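Local coordinates for CAMK/CAMK2 protein kinase (Salpingoeca rosetta, PDB 5IG1) that probably phosphorylates serine and threonine residues of proteins with ATP, as the calcium/calmodulin-dependent kinase domain of a longer CaMKII-type protein, at residues 115-119 with 275-280. Numbering follows the deposited sequence.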
loop_
_atom_site.group_PDB
_atom_site.type_symbol
_atom_site.label_atom_id
_atom_site.label_comp_id
_atom_site.label_asym_id
_atom_site.label_seq_id
_atom_site.Cartn_x
_atom_site.Cartn_y
_atom_site.Cartn_z
ATOM N N GLU A 115 2.056 -17.155 -10.297
ATOM C CA GLU A 115 1.364 -15.976 -10.800
ATOM C C GLU A 115 -0.066 -15.914 -10.302
ATOM O O GLU A 115 -0.624 -14.823 -10.181
ATOM C CB GLU A 115 1.361 -15.953 -12.327
ATOM C CG GLU A 115 2.676 -15.644 -12.990
ATOM C CD GLU A 115 2.506 -15.500 -14.482
ATOM O OE1 GLU A 115 1.364 -15.218 -14.907
ATOM O OE2 GLU A 115 3.494 -15.677 -15.228
ATOM N N LYS A 116 -0.690 -17.068 -10.049
ATOM C CA LYS A 116 -2.066 -17.065 -9.562
ATOM C C LYS A 116 -2.157 -16.423 -8.184
ATOM O O LYS A 116 -3.068 -15.628 -7.925
ATOM C CB LYS A 116 -2.619 -18.491 -9.544
ATOM C CG LYS A 116 -2.699 -19.139 -10.918
ATOM C CD LYS A 116 -3.285 -20.529 -10.837
ATOM C CE LYS A 116 -3.181 -21.258 -12.169
ATOM N NZ LYS A 116 -3.940 -20.566 -13.240
ATOM N N ASP A 117 -1.218 -16.748 -7.291
ATOM C CA ASP A 117 -1.165 -16.068 -6.001
ATOM C C ASP A 117 -0.949 -14.572 -6.183
ATOM O O ASP A 117 -1.632 -13.750 -5.561
ATOM C CB ASP A 117 -0.060 -16.669 -5.134
ATOM C CG ASP A 117 -0.280 -18.138 -4.848
ATOM O OD1 ASP A 117 -1.349 -18.656 -5.231
ATOM O OD2 ASP A 117 0.605 -18.771 -4.232
ATOM N N ALA A 118 0.001 -14.201 -7.048
ATOM C CA ALA A 118 0.262 -12.788 -7.293
ATOM C C ALA A 118 -0.967 -12.089 -7.856
ATOM O O ALA A 118 -1.188 -10.899 -7.598
ATOM C CB ALA A 118 1.453 -12.633 -8.239
ATOM N N SER A 119 -1.784 -12.817 -8.609
ATOM C CA SER A 119 -3.001 -12.263 -9.176
ATOM C C SER A 119 -4.090 -12.139 -8.127
ATOM O O SER A 119 -4.934 -11.247 -8.223
ATOM C CB SER A 119 -3.475 -13.133 -10.342
ATOM O OG SER A 119 -4.598 -12.560 -10.992
ATOM N N TRP A 275 -5.729 -11.381 -16.873
ATOM C CA TRP A 275 -4.806 -11.889 -15.864
ATOM C C TRP A 275 -5.330 -11.692 -14.447
ATOM O O TRP A 275 -4.853 -12.365 -13.526
ATOM C CB TRP A 275 -3.438 -11.218 -16.015
ATOM C CG TRP A 275 -2.348 -11.892 -15.240
ATOM C CD1 TRP A 275 -1.598 -12.957 -15.641
ATOM C CD2 TRP A 275 -1.877 -11.539 -13.932
ATOM N NE1 TRP A 275 -0.690 -13.291 -14.666
ATOM C CE2 TRP A 275 -0.845 -12.440 -13.604
ATOM C CE3 TRP A 275 -2.234 -10.556 -13.006
ATOM C CZ2 TRP A 275 -0.168 -12.389 -12.387
ATOM C CZ3 TRP A 275 -1.555 -10.498 -11.804
ATOM C CH2 TRP A 275 -0.537 -11.411 -11.502
ATOM N N ILE A 276 -6.300 -10.803 -14.255
ATOM C CA ILE A 276 -6.868 -10.515 -12.937
ATOM C C ILE A 276 -8.218 -11.196 -12.744
ATOM O O ILE A 276 -8.499 -11.740 -11.676
ATOM C CB ILE A 276 -6.991 -8.990 -12.726
ATOM C CG1 ILE A 276 -5.626 -8.309 -12.812
ATOM C CG2 ILE A 276 -7.637 -8.696 -11.379
ATOM C CD1 ILE A 276 -4.791 -8.461 -11.565
ATOM N N ALA A 277 -9.070 -11.171 -13.768
ATOM C CA ALA A 277 -10.443 -11.645 -13.642
ATOM C C ALA A 277 -10.602 -13.129 -13.933
ATOM O O ALA A 277 -11.510 -13.763 -13.386
ATOM C CB ALA A 277 -11.360 -10.853 -14.578
ATOM N N ARG A 278 -9.757 -13.690 -14.790
ATOM C CA ARG A 278 -9.834 -15.101 -15.144
ATOM C C ARG A 278 -8.880 -15.897 -14.265
ATOM O O ARG A 278 -7.687 -15.587 -14.187
ATOM C CB ARG A 278 -9.508 -15.303 -16.623
ATOM C CG ARG A 278 -10.587 -14.795 -17.561
ATOM C CD ARG A 278 -11.804 -15.707 -17.534
ATOM N NE ARG A 278 -12.928 -15.157 -18.288
ATOM C CZ ARG A 278 -13.063 -15.251 -19.607
ATOM N NH1 ARG A 278 -12.139 -15.872 -20.329
ATOM N NH2 ARG A 278 -14.124 -14.721 -20.204
ATOM N N ARG A 279 -9.416 -16.915 -13.595
ATOM C CA ARG A 279 -8.674 -17.632 -12.569
ATOM C C ARG A 279 -7.623 -18.569 -13.151
ATOM O O ARG A 279 -6.899 -19.212 -12.383
ATOM C CB ARG A 279 -9.659 -18.409 -11.688
ATOM C CG ARG A 279 -9.251 -18.545 -10.232
ATOM C CD ARG A 279 -9.308 -17.220 -9.479
ATOM N NE ARG A 279 -10.624 -16.586 -9.557
ATOM C CZ ARG A 279 -10.852 -15.398 -10.108
ATOM N NH1 ARG A 279 -9.848 -14.698 -10.621
ATOM N NH2 ARG A 279 -12.083 -14.902 -10.140
ATOM N N ASP A 280 -7.514 -18.656 -14.478
ATOM C CA ASP A 280 -6.615 -19.608 -15.119
ATOM C C ASP A 280 -5.708 -18.964 -16.160
ATOM O O ASP A 280 -4.985 -19.677 -16.863
ATOM C CB ASP A 280 -7.417 -20.744 -15.765
ATOM C CG ASP A 280 -8.568 -20.239 -16.608
ATOM O OD1 ASP A 280 -8.318 -19.751 -17.729
ATOM O OD2 ASP A 280 -9.725 -20.335 -16.150
#
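Trp275 meets Glu115, Ala118 and Ser119 in the tightly packed half of this contact, where the start of helix 115-134 is joined to the end of helix 274-277 in the C-terminal lobe of the kinase fold. The indole N-H points almost straight at the carboxylate: Trp275 NE1 donates to Glu115 OE1 over 2.8 Å at 172°. That oxygen lies in the ring plane but is met on its anti side, 31° out of the carboxylate plane, and also hydrogen-bonds Thr246 and the backbone N of Gly283. Ser119 CB sits over one face of the indole, 3.7 Å from the centroid of the Trp275 six-membered ring, in a CH-pi contact. With OG anti to the backbone N (chi1 -175°), the same serine turns its hydroxyl to a lone pair of Trp275 O, the OG to O distance being 2.6 Å. Ala118 CB adds an apolar touch to CH2 of the indole, which also packs against Leu208 and helix 247-256.

Beyond Arg278, where the chain leaves helical geometry, the contact thins toward the exposed Arg279 and Asp280. Lys116, extended until it bends at its last torsion, brings NZ within 3.4 Å of Arg279 O for a weak hydrogen bond, while Pro282 O is its stronger partner.

Replacing Trp275 with alanine removes the indole N-H and ring face, which is likely to open a gap beside Ser119 CB and leave Glu115 OE1 more dependent on Thr246 and Gly283. Two N-H donors, from the indole and from Gly283, and the Thr246 hydroxyl meet at one oxygen of the buried Glu115, which would be expected to favour its ionised form.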